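Local coordinates for type II secretion ATPase XpsE (Xanthomonas campestris, PDB 2D28), which is a GspE-family ATPase of the type II secretion machinery, represented by its N-terminal domain alone, at residues E7-E12 against A59-L64; P65-R70 against D107-D112. The protein carries 1 engineered substitution. All coordinates share one frame; numbering follows the deposited sequence.

Interaction 1 (E7-E12 against A59-L64); sequences ETRIVE and AEVLGL
Val61 packs between Ile10 and Arg9 in a small helix-to-helix contact, partly buried, that joins helix 6-16 to the last turn of helix 51-62. The two backbones come closest at Ile10 and Val61, whose CA atoms lie 6.2 Å apart. The branches of Val61 divide the work. With CG1 anti to the backbone N (chi1 165°), that methyl sits over the centre of the Arg9 guanidinium, 3.6 Å from CZ, while CG2 approaches Arg9 O of the backbone and Ile10 CG1. Ile10 adds its longer branch, CG1 meeting Val61 CB at 3.8 Å. A beta-branched residue suits this place, since two methyls on one CB let a short side chain meet Arg9 with one and Ile10 with the other.

Arginine suits the rim because its flat head can lie on a methyl group while its edge stays available to polar partners. Bends at chi2 and chi3 bring the guanidinium over Val61 CG1. There Arg9 NH2 donates to a water at 2.9 Å, which lies in the guanidinium plane and in turn donates to Val61 O at 2.8 Å, so that a carbonyl near the end of helix 51-62 gains a partner. Gly63, the first residue past the helix, takes a positive phi, which favours glycine. Beyond the pair, Ile10 also packs on Leu40 of helix 39-45 and on Thr57 and Cys58, and Ala59 and Leu64 touch strand 130-134.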
ATOM      1  N   GLU A   7       9.402   5.020  -5.438  1.00 19.12           N
ATOM      2  CA  GLU A   7       8.800   6.306  -5.054  1.00 20.57           C
ATOM      3  C   GLU A   7       9.014   7.451  -6.061  1.00 20.36           C
ATOM      4  O   GLU A   7       8.064   8.196  -6.367  1.00 21.33           O
ATOM      5  CB  GLU A   7       9.304   6.751  -3.662  1.00 22.09           C
ATOM      6  CG  GLU A   7       8.689   8.053  -3.206  1.00 26.84           C
ATOM      7  CD  GLU A   7       9.409   8.632  -1.988  1.00 35.90           C
ATOM      8  OE1 GLU A   7       9.132   8.099  -0.891  1.00 41.57           O
ATOM      9  OE2 GLU A   7      10.229   9.587  -2.162  1.00 39.70           O
ATOM     10  N   THR A   8      10.239   7.599  -6.556  1.00 19.16           N
ATOM     11  CA  THR A   8      10.564   8.593  -7.570  1.00 20.88           C
ATOM     12  C   THR A   8       9.781   8.373  -8.887  1.00 18.83           C
ATOM     13  O   THR A   8       9.281   9.324  -9.466  1.00 18.00           O
ATOM     14  CB  THR A   8      12.052   8.586  -7.831  1.00 22.83           C
ATOM     15  OG1 THR A   8      12.740   9.012  -6.645  1.00 28.04           O
ATOM     16  CG2 THR A   8      12.484   9.623  -8.901  1.00 25.76           C
ATOM     17  N   ARG A   9       9.613   7.118  -9.289  1.00 15.39           N
ATOM     18  CA  ARG A   9       8.962   6.821 -10.554  1.00 15.00           C
ATOM     19  C   ARG A   9       7.485   7.090 -10.361  1.00 13.49           C
ATOM     20  O   ARG A   9       6.778   7.464 -11.288  1.00 13.51           O
ATOM     21  CB  ARG A   9       9.205   5.347 -10.931  1.00 13.84           C
ATOM     22  CG  ARG A   9      10.650   5.040 -11.368  1.00 17.64           C
ATOM     23  CD  ARG A   9      10.624   3.988 -12.577  1.00 26.34           C
ATOM     24  NE  ARG A   9      10.559   2.808 -11.875  1.00 18.03           N
ATOM     25  CZ  ARG A   9       9.908   1.675 -12.013  1.00 17.81           C
ATOM     26  NH1 ARG A   9       9.241   1.171 -13.048  1.00 11.86           N
ATOM     27  NH2 ARG A   9      10.068   0.943 -10.942  1.00 12.18           N
ATOM     28  N   ILE A  10       6.980   6.825  -9.161  1.00 13.77           N
ATOM     29  CA  ILE A  10       5.561   7.061  -8.847  1.00 12.92           C
ATOM     30  C   ILE A  10       5.262   8.601  -8.827  1.00 14.07           C
ATOM     31  O   ILE A  10       4.276   9.046  -9.397  1.00 14.20           O
ATOM     32  CB  ILE A  10       5.128   6.371  -7.522  1.00 13.32           C
ATOM     33  CG1 ILE A  10       5.093   4.872  -7.731  1.00 15.66           C
ATOM     34  CG2 ILE A  10       3.763   6.824  -7.109  1.00 15.32           C
ATOM     35  CD1 ILE A  10       5.090   3.992  -6.505  1.00 17.32           C
ATOM     36  N   VAL A  11       6.076   9.359  -8.142  1.00 15.52           N
ATOM     37  CA  VAL A  11       5.966  10.801  -8.195  1.00 17.21           C
ATOM     38  C   VAL A  11       6.019  11.331  -9.628  1.00 17.23           C
ATOM     39  O   VAL A  11       5.211  12.156 -10.015  1.00 16.44           O
ATOM     40  CB  VAL A  11       7.062  11.484  -7.349  1.00 17.57           C
ATOM     41  CG1 VAL A  11       7.032  13.010  -7.551  1.00 20.09           C
ATOM     42  CG2 VAL A  11       6.836  11.199  -5.905  1.00 20.14           C
ATOM     43  N   GLU A  12       6.965  10.843 -10.450  1.00 18.10           N
ATOM     44  CA  GLU A  12       7.049  11.284 -11.818  1.00 17.82           C
ATOM     45  C   GLU A  12       5.773  10.943 -12.617  1.00 16.30           C
ATOM     46  O   GLU A  12       5.287  11.722 -13.413  1.00 12.34           O
ATOM     47  CB  GLU A  12       8.268  10.627 -12.489  1.00 20.78           C
ATOM     48  CG  GLU A  12       8.129  10.631 -14.005  1.00 23.50           C
ATOM     49  CD  GLU A  12       9.160   9.757 -14.710  1.00 31.85           C
ATOM     50  OE1 GLU A  12       8.967   8.499 -14.793  1.00 32.54           O
ATOM     51  OE2 GLU A  12      10.172  10.337 -15.170  1.00 30.85           O
ATOM     52  N   ALA A  59       0.174   1.028  -8.690  1.00 14.39           N
ATOM     53  CA  ALA A  59      -0.107  -0.154  -9.471  1.00 15.46           C
ATOM     54  C   ALA A  59       0.477  -0.098 -10.873  1.00 15.56           C
ATOM     55  O   ALA A  59       1.068  -1.072 -11.312  1.00 14.85           O
ATOM     56  CB  ALA A  59      -1.580  -0.383  -9.541  1.00 17.43           C
ATOM     57  N   GLU A  60       0.392   1.053 -11.537  1.00 16.12           N
ATOM     58  CA  GLU A  60       0.998   1.221 -12.842  1.00 16.44           C
ATOM     59  C   GLU A  60       2.448   1.050 -12.768  1.00 15.11           C
ATOM     60  O   GLU A  60       3.009   0.467 -13.644  1.00 17.09           O
ATOM     61  CB  GLU A  60       0.812   2.613 -13.465  1.00 16.93           C
ATOM     62  CG  GLU A  60      -0.582   2.954 -13.873  1.00 19.03           C
ATOM     63  CD  GLU A  60      -0.783   4.476 -14.136  1.00 21.59           C
ATOM     64  OE1 GLU A  60       0.067   5.379 -13.817  1.00 21.08           O
ATOM     65  OE2 GLU A  60      -1.803   4.766 -14.734  1.00 19.45           O
ATOM     66  N   VAL A  61       3.110   1.662 -11.807  1.00 13.60           N
ATOM     67  CA  VAL A  61       4.552   1.702 -11.871  1.00 13.42           C
ATOM     68  C   VAL A  61       5.107   0.351 -11.554  1.00 13.41           C
ATOM     69  O   VAL A  61       6.161  -0.071 -12.124  1.00 14.65           O
ATOM     70  CB  VAL A  61       5.176   2.777 -10.952  1.00 13.10           C
ATOM     71  CG1 VAL A  61       6.617   2.551 -10.772  1.00 11.87           C
ATOM     72  CG2 VAL A  61       4.894   4.179 -11.532  1.00 17.75           C
ATOM     73  N   LEU A  62       4.426  -0.355 -10.660  1.00 12.27           N
ATOM     74  CA  LEU A  62       4.958  -1.618 -10.158  1.00 11.78           C
ATOM     75  C   LEU A  62       4.345  -2.828 -10.890  1.00 11.53           C
ATOM     76  O   LEU A  62       4.770  -3.956 -10.663  1.00 11.04           O
ATOM     77  CB  LEU A  62       4.792  -1.722  -8.638  1.00 11.36           C
ATOM     78  CG  LEU A  62       5.662  -0.811  -7.776  1.00 14.56           C
ATOM     79  CD1 LEU A  62       5.149  -0.907  -6.325  1.00 13.37           C
ATOM     80  CD2 LEU A  62       7.168  -1.153  -7.856  1.00 16.76           C
ATOM     81  N   GLY A  63       3.373  -2.606 -11.778  1.00 11.27           N
ATOM     82  CA  GLY A  63       2.754  -3.688 -12.516  1.00 10.64           C
ATOM     83  C   GLY A  63       1.906  -4.610 -11.668  1.00  9.77           C
ATOM     84  O   GLY A  63       1.739  -5.763 -11.978  1.00 10.54           O
ATOM     85  N   LEU A  64       1.360  -4.086 -10.565  1.00 11.94           N
ATOM     86  CA  LEU A  64       0.659  -4.912  -9.614  1.00 11.00           C
ATOM     87  C   LEU A  64      -0.829  -4.732  -9.833  1.00 11.94           C
ATOM     88  O   LEU A  64      -1.291  -3.643 -10.227  1.00 11.96           O
ATOM     89  CB  LEU A  64       0.985  -4.460  -8.171  1.00 10.35           C
ATOM     90  CG  LEU A  64       2.380  -4.841  -7.639  1.00 11.54           C
ATOM     91  CD1 LEU A  64       2.661  -4.071  -6.390  1.00 10.78           C
ATOM     92  CD2 LEU A  64       2.599  -6.325  -7.471  1.00 13.84           C
TER
HETATM   93  O   HOH W   1       8.549  -1.364 -11.689  1.00 20.45           O

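Interaction 2 (P65-R70 against D107-D112); sequences PLVDAR and DLWIAD
The chain at 65-68, extended before the 3-10 segment 69-70, passes strand 107-110 at a distance too great for direct strand pairing, with the CA atoms of Val67 and Trp109, the nearest pair, 7.5 Å apart. The indole of Trp109 bridges the gap. Its CG is anti to the backbone N (chi1 -152°), which carries the ring out to segment 65-70, where NE1 donates to Val67 O at 3.1 Å. This bond is bent, 143° at the hydrogen; the oxygen lies close to the indole plane, but the donor stands well above the carbonyl plane of Val67.

The same valine also touches one face of the ring. Val67 CG1 lies 4.1 Å from the centroid of the five-membered ring, offset toward the rim, a CH-pi contact. Tryptophan is apt here because it joins a large apolar surface to one N-H, here satisfied by Val67 O, on a residue that is itself buried. Next along the chain, Asp68 CB points away from the strand, and its carboxylate is gripped side-on by Arg70: NE reaches OD1 at 2.8 Å and NH2 reaches OD2 at 2.9 Å. A salt bridge within the segment thus ties this turn together as the 3-10 segment begins.

Val67 has a backbone hydrogen bond to Val134 of the outermost strand 130-134. In this MshEN domain the connecting segment and helix 137-147, through Ile140 and Leu143, both pack on Trp109, which comes from the central strand of the three-stranded mixed sheet.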
ATOM      1  N   PRO A  65      -1.580  -5.757  -9.480  1.00 11.59           N
ATOM      2  CA  PRO A  65      -3.036  -5.683  -9.565  1.00 12.74           C
ATOM      3  C   PRO A  65      -3.624  -4.765  -8.499  1.00 11.35           C
ATOM      4  O   PRO A  65      -3.074  -4.580  -7.439  1.00  9.75           O
ATOM      5  CB  PRO A  65      -3.471  -7.126  -9.331  1.00 11.46           C
ATOM      6  CG  PRO A  65      -2.401  -7.647  -8.371  1.00 12.97           C
ATOM      7  CD  PRO A  65      -1.142  -7.053  -8.932  1.00 12.23           C
ATOM      8  N   LEU A  66      -4.787  -4.240  -8.816  1.00 11.30           N
ATOM      9  CA  LEU A  66      -5.573  -3.390  -7.961  1.00 13.11           C
ATOM     10  C   LEU A  66      -6.789  -4.206  -7.483  1.00 14.90           C
ATOM     11  O   LEU A  66      -7.380  -4.948  -8.263  1.00 15.53           O
ATOM     12  CB  LEU A  66      -6.066  -2.153  -8.711  1.00 13.54           C
ATOM     13  CG  LEU A  66      -5.035  -1.116  -9.093  1.00 18.29           C
ATOM     14  CD1 LEU A  66      -5.470  -0.286 -10.280  1.00 21.94           C
ATOM     15  CD2 LEU A  66      -4.754  -0.229  -7.937  1.00 20.99           C
ATOM     16  N   VAL A  67      -7.091  -4.114  -6.177  1.00 14.36           N
ATOM     17  CA  VAL A  67      -8.178  -4.861  -5.562  1.00 13.18           C
ATOM     18  C   VAL A  67      -9.011  -3.856  -4.776  1.00 14.24           C
ATOM     19  O   VAL A  67      -8.496  -2.907  -4.172  1.00 12.45           O
ATOM     20  CB  VAL A  67      -7.678  -6.015  -4.671  1.00 12.59           C
ATOM     21  CG1 VAL A  67      -8.749  -6.473  -3.641  1.00 15.61           C
ATOM     22  CG2 VAL A  67      -7.174  -7.153  -5.492  1.00 14.62           C
ATOM     23  N   ASP A  68     -10.322  -4.036  -4.830  1.00 16.24           N
ATOM     24  CA  ASP A  68     -11.206  -3.139  -4.129  1.00 18.02           C
ATOM     25  C   ASP A  68     -12.086  -3.888  -3.188  1.00 20.09           C
ATOM     26  O   ASP A  68     -12.138  -5.111  -3.223  1.00 17.61           O
ATOM     27  CB  ASP A  68     -11.985  -2.262  -5.080  1.00 18.42           C
ATOM     28  CG  ASP A  68     -12.905  -3.035  -5.986  1.00 18.00           C
ATOM     29  OD1 ASP A  68     -13.858  -3.662  -5.523  1.00 19.46           O
ATOM     30  OD2 ASP A  68     -12.685  -3.110  -7.174  1.00 18.80           O
ATOM     31  N   ALA A  69     -12.765  -3.072  -2.379  1.00 22.90           N
ATOM     32  CA  ALA A  69     -13.567  -3.474  -1.265  1.00 24.15           C
ATOM     33  C   ALA A  69     -14.776  -4.356  -1.626  1.00 23.77           C
ATOM     34  O   ALA A  69     -15.237  -5.187  -0.808  1.00 25.32           O
ATOM     35  CB  ALA A  69     -13.996  -2.157  -0.507  1.00 24.94           C
ATOM     36  N   ARG A  70     -15.254  -4.260  -2.872  1.00 23.92           N
ATOM     37  CA  ARG A  70     -16.307  -5.171  -3.354  1.00 22.01           C
ATOM     38  C   ARG A  70     -15.792  -6.568  -3.322  1.00 22.91           C
ATOM     39  O   ARG A  70     -16.572  -7.514  -3.249  1.00 20.29           O
ATOM     40  CB  ARG A  70     -16.701  -4.894  -4.827  1.00 21.38           C
ATOM     41  CG  ARG A  70     -17.171  -3.514  -5.120  1.00 18.36           C
ATOM     42  CD  ARG A  70     -17.364  -3.207  -6.576  1.00 19.26           C
ATOM     43  NE  ARG A  70     -16.080  -3.366  -7.281  1.00 18.82           N
ATOM     44  CZ  ARG A  70     -15.962  -3.566  -8.592  1.00 21.64           C
ATOM     45  NH1 ARG A  70     -17.015  -3.484  -9.410  1.00 18.57           N
ATOM     46  NH2 ARG A  70     -14.759  -3.778  -9.119  1.00 21.54           N
ATOM     47  N   ASP A 107      -1.910 -13.678  -0.065  1.00 12.25           N
ATOM     48  CA  ASP A 107      -2.428 -12.512  -0.688  1.00 13.64           C
ATOM     49  C   ASP A 107      -2.399 -11.354   0.316  1.00 13.74           C
ATOM     50  O   ASP A 107      -3.018 -11.443   1.395  1.00 15.79           O
ATOM     51  CB  ASP A 107      -3.808 -12.685  -1.250  1.00 12.03           C
ATOM     52  CG  ASP A 107      -3.878 -13.683  -2.362  1.00 16.88           C
ATOM     53  OD1 ASP A 107      -3.148 -13.555  -3.375  1.00 12.00           O
ATOM     54  OD2 ASP A 107      -4.632 -14.666  -2.306  1.00 16.64           O
ATOM     55  N   LEU A 108      -1.671 -10.294  -0.020  1.00 11.79           N
ATOM     56  CA  LEU A 108      -1.562  -9.135   0.856  1.00 11.79           C
ATOM     57  C   LEU A 108      -2.029  -7.906   0.143  1.00 12.45           C
ATOM     58  O   LEU A 108      -1.431  -7.467  -0.853  1.00 11.52           O
ATOM     59  CB  LEU A 108      -0.111  -8.976   1.312  1.00 10.81           C
ATOM     60  CG  LEU A 108       0.150  -7.915   2.373  1.00 10.09           C
ATOM     61  CD1 LEU A 108      -0.313  -8.500   3.684  1.00 12.41           C
ATOM     62  CD2 LEU A 108       1.619  -7.443   2.483  1.00 14.20           C
ATOM     63  N   TRP A 109      -3.057  -7.302   0.697  1.00 11.02           N
ATOM     64  CA  TRP A 109      -3.567  -6.041   0.249  1.00  9.97           C
ATOM     65  C   TRP A 109      -2.711  -4.924   0.863  1.00 11.81           C
ATOM     66  O   TRP A 109      -2.591  -4.836   2.115  1.00 11.11           O
ATOM     67  CB  TRP A 109      -5.008  -5.950   0.729  1.00 10.18           C
ATOM     68  CG  TRP A 109      -5.938  -5.146  -0.055  1.00 14.11           C
ATOM     69  CD1 TRP A 109      -5.734  -4.624  -1.334  1.00 17.48           C
ATOM     70  CD2 TRP A 109      -7.251  -4.710   0.331  1.00 15.12           C
ATOM     71  NE1 TRP A 109      -6.839  -3.931  -1.727  1.00 14.60           N
ATOM     72  CE2 TRP A 109      -7.776  -3.964  -0.728  1.00 16.01           C
ATOM     73  CE3 TRP A 109      -7.999  -4.799   1.508  1.00 18.61           C
ATOM     74  CZ2 TRP A 109      -9.031  -3.356  -0.669  1.00 17.91           C
ATOM     75  CZ3 TRP A 109      -9.259  -4.218   1.541  1.00 20.03           C
ATOM     76  CH2 TRP A 109      -9.741  -3.484   0.472  1.00 17.42           C
ATOM     77  N   ILE A 110      -2.171  -4.027   0.033  1.00  9.98           N
ATOM     78  CA  ILE A 110      -1.165  -3.105   0.532  1.00 10.87           C
ATOM     79  C   ILE A 110      -1.374  -1.724  -0.034  1.00  9.45           C
ATOM     80  O   ILE A 110      -1.670  -1.581  -1.282  1.00  9.38           O
ATOM     81  CB  ILE A 110       0.272  -3.708   0.217  1.00 10.58           C
ATOM     82  CG1 ILE A 110       1.388  -2.855   0.747  1.00 12.16           C
ATOM     83  CG2 ILE A 110       0.418  -3.927  -1.305  1.00 12.69           C
ATOM     84  CD1 ILE A 110       2.698  -3.520   0.836  1.00 12.15           C
ATOM     85  N   ALA A 111      -1.291  -0.711   0.829  1.00  8.40           N
ATOM     86  CA  ALA A 111      -1.437   0.697   0.389  1.00  9.46           C
ATOM     87  C   ALA A 111      -0.218   1.282  -0.285  1.00  9.96           C
ATOM     88  O   ALA A 111      -0.342   2.080  -1.274  1.00 10.14           O
ATOM     89  CB  ALA A 111      -1.939   1.630   1.534  1.00 10.10           C
ATOM     90  N   ASP A 112       0.945   0.885   0.244  1.00 10.29           N
ATOM     91  CA  ASP A 112       2.229   1.441  -0.125  1.00 10.97           C
ATOM     92  C   ASP A 112       3.187   0.357  -0.614  1.00 10.83           C
ATOM     93  O   ASP A 112       4.179   0.050   0.023  1.00 11.56           O
ATOM     94  CB  ASP A 112       2.829   2.233   1.020  1.00 11.32           C
ATOM     95  CG  ASP A 112       1.945   3.381   1.491  1.00 15.72           C
ATOM     96  OD1 ASP A 112       1.269   4.070   0.663  1.00 14.46           O
ATOM     97  OD2 ASP A 112       1.891   3.679   2.692  1.00 15.33           O
TER

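In the fold
The two contacts follow one another along the chain, and their centres lie about 15 Å apart. Interaction 1 joins helix to helix in the N-terminal part, whereas interaction 2 joins a connecting segment to the central strand of the three-stranded sheet. The centre of interaction 2 lies about 8 Å from the centre of the chain, that of interaction 1 about 12 Å. Each is partly buried and combines a buried residue, Ile10 or Trp109, with more accessible partners. Interaction 1, farther out, has its polar link through a water; interaction 2, deeper, has a direct hydrogen bond from the indole N-H to a backbone carbonyl. They meet where Ala59 CB packs against Leu66 CD2 at 3.6 Å, and strand 130-134 is touched from both.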